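PDB 3NHI: long form salivary protein D7L1, which binds and sequesters cysteinyl leukotrienes and thromboxane A2 analogues, blunting the host response while the mosquito takes its blood meal. Local coordinates for residues 11-22 with 50-59. Sequence-based numbering, arbitrary orientation.
With EAH ((5S,7E,9E,11Z,14Z)-5-hydroxyicosa-7,9,11,14-tetraenoic acid), chain B.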
ATOM      1  N   ALA A  11       2.065  -6.643  -1.529  1.00  4.57           N
ATOM      2  CA  ALA A  11       3.181  -6.403  -2.445  1.00  4.94           C
ATOM      3  C   ALA A  11       2.882  -5.255  -3.420  1.00  4.58           C
ATOM      4  O   ALA A  11       3.741  -4.380  -3.635  1.00  4.85           O
ATOM      5  CB  ALA A  11       3.538  -7.675  -3.204  1.00  5.20           C
ATOM      6  N   LEU A  12       1.679  -5.254  -4.005  1.00  4.61           N
ATOM      7  CA  LEU A  12       1.297  -4.199  -4.947  1.00  4.68           C
ATOM      8  C   LEU A  12       1.338  -2.828  -4.280  1.00  4.72           C
ATOM      9  O   LEU A  12       1.774  -1.836  -4.890  1.00  5.00           O
ATOM     10  CB  LEU A  12      -0.088  -4.471  -5.537  1.00  5.04           C
ATOM     11  CG  LEU A  12      -0.415  -3.661  -6.799  1.00  5.84           C
ATOM     12  CD1 LEU A  12       0.496  -4.026  -7.975  1.00  8.01           C
ATOM     13  CD2 LEU A  12      -1.868  -3.848  -7.192  1.00  7.40           C
ATOM     14  N   TYR A  13       0.896  -2.773  -3.022  1.00  4.63           N
ATOM     15  CA  TYR A  13       0.966  -1.540  -2.250  1.00  5.39           C
ATOM     16  C   TYR A  13       2.398  -1.027  -2.152  1.00  5.55           C
ATOM     17  O   TYR A  13       2.666   0.159  -2.386  1.00  5.34           O
ATOM     18  CB  TYR A  13       0.375  -1.728  -0.845  1.00  5.25           C
ATOM     19  CG  TYR A  13       0.429  -0.444  -0.045  1.00  5.06           C
ATOM     20  CD1 TYR A  13      -0.639   0.455  -0.069  1.00  5.57           C
ATOM     21  CD2 TYR A  13       1.567  -0.108   0.696  1.00  5.54           C
ATOM     22  CE1 TYR A  13      -0.568   1.655   0.627  1.00  5.93           C
ATOM     23  CE2 TYR A  13       1.648   1.080   1.385  1.00  6.16           C
ATOM     24  CZ  TYR A  13       0.571   1.953   1.357  1.00  6.80           C
ATOM     25  OH  TYR A  13       0.646   3.150   2.048  1.00  8.04           O
ATOM     26  N   VAL A  14       3.326  -1.920  -1.811  1.00  5.27           N
ATOM     27  CA  VAL A  14       4.742  -1.559  -1.756  1.00  5.48           C
ATOM     28  C   VAL A  14       5.251  -1.023  -3.092  1.00  5.48           C
ATOM     29  O   VAL A  14       5.874   0.039  -3.144  1.00  5.26           O
ATOM     30  CB  VAL A  14       5.597  -2.744  -1.283  1.00  5.46           C
ATOM     31  CG1 VAL A  14       7.090  -2.457  -1.498  1.00  6.47           C
ATOM     32  CG2 VAL A  14       5.298  -3.051   0.171  1.00  6.19           C
ATOM     33  N   TYR A  15       4.971  -1.736  -4.177  1.00  5.30           N
ATOM     34  CA  TYR A  15       5.457  -1.277  -5.479  1.00  5.92           C
ATOM     35  C   TYR A  15       4.908   0.109  -5.815  1.00  5.97           C
ATOM     36  O   TYR A  15       5.669   1.004  -6.192  1.00  6.70           O
ATOM     37  CB  TYR A  15       5.124  -2.272  -6.603  1.00  5.92           C
ATOM     38  CG  TYR A  15       5.651  -3.682  -6.366  1.00  5.72           C
ATOM     39  CD1 TYR A  15       6.972  -3.901  -5.958  1.00  5.84           C
ATOM     40  CD2 TYR A  15       4.832  -4.790  -6.559  1.00  6.94           C
ATOM     41  CE1 TYR A  15       7.455  -5.182  -5.735  1.00  5.72           C
ATOM     42  CE2 TYR A  15       5.308  -6.086  -6.335  1.00  5.72           C
ATOM     43  CZ  TYR A  15       6.621  -6.265  -5.931  1.00  5.39           C
ATOM     44  OH  TYR A  15       7.117  -7.521  -5.693  1.00  6.31           O
ATOM     45  N   LYS A  16       3.603   0.304  -5.650  1.00  6.18           N
ATOM     46  CA  LYS A  16       2.981   1.552  -6.091  1.00  6.72           C
ATOM     47  C   LYS A  16       3.381   2.713  -5.198  1.00  6.66           C
ATOM     48  O   LYS A  16       3.624   3.813  -5.695  1.00  6.83           O
ATOM     49  CB  LYS A  16       1.460   1.414  -6.238  1.00  7.18           C
ATOM     50  CG  LYS A  16       0.662   1.291  -4.941  1.00  7.87           C
ATOM     51  CD  LYS A  16      -0.004   2.606  -4.519  1.00  9.33           C
ATOM     52  CE  LYS A  16      -0.929   2.387  -3.311  1.00  9.22           C
ATOM     53  NZ  LYS A  16      -1.645   3.636  -2.955  1.00 11.94           N
ATOM     54  N   ARG A  17       3.473   2.483  -3.888  1.00  6.15           N
ATOM     55  CA  ARG A  17       3.895   3.546  -2.979  1.00  6.51           C
ATOM     56  C   ARG A  17       5.344   3.944  -3.243  1.00  6.55           C
ATOM     57  O   ARG A  17       5.685   5.129  -3.206  1.00  7.07           O
ATOM     58  CB  ARG A  17       3.656   3.163  -1.514  1.00  6.59           C
ATOM     59  CG  ARG A  17       4.197   4.165  -0.497  1.00  7.41           C
ATOM     60  CD  ARG A  17       3.647   5.579  -0.695  1.00  8.91           C
ATOM     61  NE  ARG A  17       4.040   6.419   0.433  1.00  9.10           N
ATOM     62  CZ  ARG A  17       3.298   6.619   1.520  1.00  9.52           C
ATOM     63  NH1 ARG A  17       2.102   6.054   1.627  1.00 11.29           N
ATOM     64  NH2 ARG A  17       3.763   7.384   2.499  1.00 11.05           N
ATOM     65  N   CYS A  18       6.192   2.962  -3.530  1.00  5.83           N
ATOM     66  CA  CYS A  18       7.577   3.278  -3.864  1.00  6.04           C
ATOM     67  C   CYS A  18       7.683   4.045  -5.176  1.00  6.48           C
ATOM     68  O   CYS A  18       8.489   4.971  -5.271  1.00  6.30           O
ATOM     69  CB  CYS A  18       8.452   2.026  -3.866  1.00  6.19           C
ATOM     70  SG  CYS A  18       8.715   1.326  -2.219  1.00  6.52           S
ATOM     71  N   TYR A  19       6.873   3.687  -6.180  1.00  6.46           N
ATOM     72  CA  TYR A  19       6.804   4.493  -7.403  1.00  7.59           C
ATOM     73  C   TYR A  19       6.405   5.929  -7.065  1.00  7.66           C
ATOM     74  O   TYR A  19       7.030   6.881  -7.526  1.00  8.15           O
ATOM     75  CB  TYR A  19       5.795   3.913  -8.402  1.00  8.57           C
ATOM     76  CG  TYR A  19       6.300   2.850  -9.358  1.00 11.98           C
ATOM     77  CD1 TYR A  19       6.394   3.110 -10.725  1.00 16.74           C
ATOM     78  CD2 TYR A  19       6.620   1.569  -8.911  1.00 16.32           C
ATOM     79  CE1 TYR A  19       6.823   2.134 -11.617  1.00 17.89           C
ATOM     80  CE2 TYR A  19       7.048   0.582  -9.798  1.00 17.80           C
ATOM     81  CZ  TYR A  19       7.148   0.878 -11.145  1.00 17.13           C
ATOM     82  OH  TYR A  19       7.573  -0.095 -12.012  1.00 17.80           O
ATOM     83  N   GLU A  20       5.360   6.093  -6.262  1.00  7.86           N
ATOM     84  CA  GLU A  20       4.901   7.441  -5.896  1.00  8.09           C
ATOM     85  C   GLU A  20       5.994   8.265  -5.236  1.00  8.53           C
ATOM     86  O   GLU A  20       6.136   9.473  -5.504  1.00  9.55           O
ATOM     87  CB  GLU A  20       3.683   7.377  -4.974  1.00  7.67           C
ATOM     88  CG  GLU A  20       2.411   6.908  -5.650  1.00  7.89           C
ATOM     89  CD  GLU A  20       1.262   6.693  -4.688  1.00  7.48           C
ATOM     90  OE1 GLU A  20       0.219   6.198  -5.154  1.00  8.14           O
ATOM     91  OE2 GLU A  20       1.395   6.999  -3.479  1.00  8.73           O
ATOM     92  N   ASP A  21       6.768   7.619  -4.375  1.00  8.37           N
ATOM     93  CA  ASP A  21       7.730   8.350  -3.572  1.00  9.23           C
ATOM     94  C   ASP A  21       9.082   8.540  -4.254  1.00  9.09           C
ATOM     95  O   ASP A  21       9.895   9.345  -3.790  1.00 10.05           O
ATOM     96  CB  ASP A  21       7.870   7.703  -2.202  1.00  9.80           C
ATOM     97  CG  ASP A  21       6.637   7.922  -1.334  1.00 10.67           C
ATOM     98  OD1 ASP A  21       5.740   8.694  -1.736  1.00 14.84           O
ATOM     99  OD2 ASP A  21       6.585   7.335  -0.251  1.00 13.72           O
ATOM    100  N   HIS A  22       9.318   7.825  -5.351  1.00  8.94           N
ATOM    101  CA  HIS A  22      10.642   7.869  -6.003  1.00  9.17           C
ATOM    102  C   HIS A  22      10.665   8.231  -7.477  1.00 10.39           C
ATOM    103  O   HIS A  22      11.698   8.662  -7.974  1.00 10.19           O
ATOM    104  CB  HIS A  22      11.415   6.577  -5.719  1.00  8.53           C
ATOM    105  CG  HIS A  22      11.665   6.378  -4.265  1.00  8.83           C
ATOM    106  ND1 HIS A  22      12.696   7.006  -3.601  1.00  7.35           N
ATOM    107  CD2 HIS A  22      10.957   5.715  -3.323  1.00  7.70           C
ATOM    108  CE1 HIS A  22      12.635   6.705  -2.317  1.00  8.17           C
ATOM    109  NE2 HIS A  22      11.585   5.927  -2.120  1.00  7.92           N
ATOM    110  N   CYS A  50      17.428   4.707  -4.301  1.00  7.66           N
ATOM    111  CA  CYS A  50      16.468   4.843  -3.218  1.00  7.50           C
ATOM    112  C   CYS A  50      15.151   4.155  -3.514  1.00  7.43           C
ATOM    113  O   CYS A  50      14.458   3.710  -2.597  1.00  7.31           O
ATOM    114  CB  CYS A  50      16.272   6.306  -2.823  1.00  7.44           C
ATOM    115  SG  CYS A  50      17.721   7.044  -2.028  1.00  9.04           S
ATOM    116  N   TYR A  51      14.810   4.039  -4.795  1.00  7.31           N
ATOM    117  CA  TYR A  51      13.677   3.210  -5.176  1.00  7.05           C
ATOM    118  C   TYR A  51      13.900   1.753  -4.750  1.00  6.63           C
ATOM    119  O   TYR A  51      13.022   1.132  -4.139  1.00  6.49           O
ATOM    120  CB  TYR A  51      13.389   3.313  -6.678  1.00  7.62           C
ATOM    121  CG  TYR A  51      12.332   2.342  -7.132  1.00  8.70           C
ATOM    122  CD1 TYR A  51      10.991   2.541  -6.805  1.00 10.26           C
ATOM    123  CD2 TYR A  51      12.674   1.233  -7.905  1.00 10.70           C
ATOM    124  CE1 TYR A  51      10.012   1.646  -7.229  1.00 12.99           C
ATOM    125  CE2 TYR A  51      11.713   0.333  -8.326  1.00 13.65           C
ATOM    126  CZ  TYR A  51      10.394   0.543  -7.981  1.00 14.19           C
ATOM    127  OH  TYR A  51       9.451  -0.360  -8.409  1.00 18.52           O
ATOM    128  N   ALA A  52      15.088   1.227  -5.035  1.00  6.57           N
ATOM    129  CA  ALA A  52      15.444  -0.130  -4.625  1.00  6.31           C
ATOM    130  C   ALA A  52      15.355  -0.301  -3.107  1.00  6.03           C
ATOM    131  O   ALA A  52      14.778  -1.278  -2.623  1.00  6.05           O
ATOM    132  CB  ALA A  52      16.830  -0.491  -5.128  1.00  6.61           C
ATOM    133  N   LYS A  53      15.904   0.653  -2.360  1.00  5.76           N
ATOM    134  CA  LYS A  53      15.821   0.604  -0.905  1.00  5.54           C
ATOM    135  C   LYS A  53      14.354   0.601  -0.449  1.00  5.16           C
ATOM    136  O   LYS A  53      13.981  -0.152   0.444  1.00  5.61           O
ATOM    137  CB  LYS A  53      16.588   1.765  -0.259  1.00  6.20           C
ATOM    138  CG  LYS A  53      16.411   1.799   1.255  1.00  6.23           C
ATOM    139  CD  LYS A  53      17.338   2.788   1.956  1.00  7.23           C
ATOM    140  CE  LYS A  53      17.118   2.729   3.461  1.00  8.84           C
ATOM    141  NZ  LYS A  53      18.048   3.615   4.225  1.00 11.03           N
ATOM    142  N   CYS A  54      13.531   1.438  -1.080  1.00  5.58           N
ATOM    143  CA  CYS A  54      12.113   1.492  -0.749  1.00  5.05           C
ATOM    144  C   CYS A  54      11.433   0.130  -0.916  1.00  4.85           C
ATOM    145  O   CYS A  54      10.698  -0.319  -0.032  1.00  5.59           O
ATOM    146  CB  CYS A  54      11.430   2.558  -1.604  1.00  5.04           C
ATOM    147  SG  CYS A  54       9.681   2.817  -1.234  1.00  6.54           S
ATOM    148  N   VAL A  55      11.697  -0.533  -2.036  1.00  5.10           N
ATOM    149  CA  VAL A  55      11.035  -1.808  -2.297  1.00  5.34           C
ATOM    150  C   VAL A  55      11.566  -2.912  -1.383  1.00  5.29           C
ATOM    151  O   VAL A  55      10.784  -3.695  -0.842  1.00  5.23           O
ATOM    152  CB  VAL A  55      11.124  -2.210  -3.770  1.00  5.46           C
ATOM    153  CG1 VAL A  55      10.508  -3.595  -4.009  1.00  6.14           C
ATOM    154  CG2 VAL A  55      10.419  -1.173  -4.633  1.00  6.78           C
ATOM    155  N   LEU A  56      12.885  -2.951  -1.183  1.00  5.22           N
ATOM    156  CA  LEU A  56      13.468  -3.934  -0.276  1.00  5.59           C
ATOM    157  C   LEU A  56      12.907  -3.775   1.142  1.00  5.33           C
ATOM    158  O   LEU A  56      12.623  -4.769   1.830  1.00  5.37           O
ATOM    159  CB  LEU A  56      15.004  -3.839  -0.269  1.00  5.57           C
ATOM    160  CG  LEU A  56      15.718  -4.310  -1.540  1.00  5.70           C
ATOM    161  CD1 LEU A  56      17.126  -3.759  -1.602  1.00  7.37           C
ATOM    162  CD2 LEU A  56      15.746  -5.830  -1.623  1.00  7.17           C
ATOM    163  N   THR A  57      12.728  -2.526   1.570  1.00  5.22           N
ATOM    164  CA  THR A  57      12.169  -2.254   2.888  1.00  5.38           C
ATOM    165  C   THR A  57      10.696  -2.652   2.951  1.00  4.89           C
ATOM    166  O   THR A  57      10.274  -3.309   3.890  1.00  5.29           O
ATOM    167  CB  THR A  57      12.349  -0.770   3.240  1.00  5.00           C
ATOM    168  OG1 THR A  57      13.751  -0.477   3.242  1.00  5.79           O
ATOM    169  CG2 THR A  57      11.747  -0.437   4.622  1.00  6.53           C
ATOM    170  N   GLY A  58       9.929  -2.260   1.939  1.00  5.00           N
ATOM    171  CA  GLY A  58       8.492  -2.549   1.921  1.00  5.01           C
ATOM    172  C   GLY A  58       8.186  -4.041   1.865  1.00  4.93           C
ATOM    173  O   GLY A  58       7.260  -4.513   2.525  1.00  5.77           O
ATOM    174  N   LEU A  59       8.961  -4.781   1.070  1.00  5.48           N
ATOM    175  CA  LEU A  59       8.783  -6.234   1.012  1.00  5.74           C
ATOM    176  C   LEU A  59       9.399  -6.933   2.219  1.00  6.00           C
ATOM    177  O   LEU A  59       9.266  -8.152   2.372  1.00  6.18           O
ATOM    178  CB  LEU A  59       9.355  -6.806  -0.289  1.00  6.07           C
ATOM    179  CG  LEU A  59       8.730  -6.298  -1.593  1.00  6.19           C
ATOM    180  CD1 LEU A  59       9.432  -6.970  -2.759  1.00  6.99           C
ATOM    181  CD2 LEU A  59       7.224  -6.567  -1.668  1.00  7.19           C
TER
HETATM  182  O1  EAH B   1      -0.916  -6.912 -10.575  1.00 16.83           O
HETATM  183  C1  EAH B   1       0.211  -6.397 -10.794  1.00 19.78           C
HETATM  184  O2  EAH B   1       0.352  -5.315 -11.414  1.00 20.15           O
HETATM  185  C2  EAH B   1       1.443  -7.116 -10.279  1.00 20.85           C
HETATM  186  C3  EAH B   1       2.716  -6.561 -10.921  1.00 23.82           C
HETATM  187  C4  EAH B   1       3.350  -5.471 -10.059  1.00 25.89           C
HETATM  188  C5  EAH B   1       4.585  -4.915 -10.736  1.00 27.40           C
HETATM  189  O3  EAH B   1       5.556  -5.828 -10.685  1.00 28.84           O
HETATM  190  C6  EAH B   1       5.038  -3.636 -10.036  1.00 27.81           C
HETATM  191  C7  EAH B   1       6.364  -3.139 -10.591  1.00 28.00           C
HETATM  192  C8  EAH B   1       7.471  -3.364  -9.584  1.00 28.30           C
HETATM  193  C9  EAH B   1       8.762  -3.094 -10.205  1.00 28.70           C
HETATM  194  C10 EAH B   1       9.760  -3.452  -9.398  1.00 28.51           C
HETATM  195  C11 EAH B   1      11.026  -3.166 -10.069  1.00 28.90           C
HETATM  196  C12 EAH B   1      12.220  -3.485  -9.563  1.00 29.13           C
HETATM  197  C13 EAH B   1      12.408  -4.163  -8.226  1.00 29.15           C
HETATM  198  C14 EAH B   1      12.654  -3.089  -7.188  1.00 28.77           C
HETATM  199  C15 EAH B   1      13.567  -3.173  -6.218  1.00 29.04           C
HETATM  200  C16 EAH B   1      14.468  -4.368  -6.021  1.00 28.83           C
HETATM  201  C17 EAH B   1      13.907  -5.226  -4.898  1.00 27.87           C
HETATM  202  C18 EAH B   1      13.040  -6.346  -5.458  1.00 27.00           C
HETATM  203  C19 EAH B   1      12.846  -7.437  -4.419  1.00 26.83           C
HETATM  204  C20 EAH B   1      11.909  -8.505  -4.933  1.00 26.27           C
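Cys-50 meets His-22 through its CB and carbonyl oxygen. Cys-50 O lies over one face of the imidazole, 3.5 Å from His-22 CE1. The backbone of Tyr-51 continues across this face, with its CA making a CH-pi contact. CG of Tyr-51 is anti to the backbone N (chi1 173°), which carries the phenol past Cys-18, whose CB touches CE1, to Tyr-19. There the edge of the Tyr-51 ring points to the face of Tyr-19 in an offset edge-to-face pair, planes at 86°. The buried OH of Tyr-51 has no hydrogen-bond partner in the model and lies 3.3 Å from EAH C10.

Cys-54 joins the helices covalently: its SG is 2.0 Å from Cys-18 SG. Cys-54 CB also packs on His-22 NE2, at 3.4 Å. Val-55 divides its branches, CG2 against Cys-18 CB and CG1 at the edge of the Tyr-15 ring, 3.8 Å from CE1. Gly-58 has no side chain, and Val-14 CG1 rests on Gly-58 CA at 3.7 Å; Val-14 CG2 lies against Gly-58 O. Leu-59 ends the contact. Its CD2 touches Val-14 and Ala-11, while Leu-59 CD1 touches both Tyr-15 OH and C20 at the end of the lipid tail. That hydroxyl is hydrogen-bonded to Tyr-131 O.

The helices run nearly antiparallel, at 156°. Such a disulfide-linked helix pair lining a lipid pocket is characteristic of the all-helical odorant-binding protein fold, used here to hold an eicosanoid.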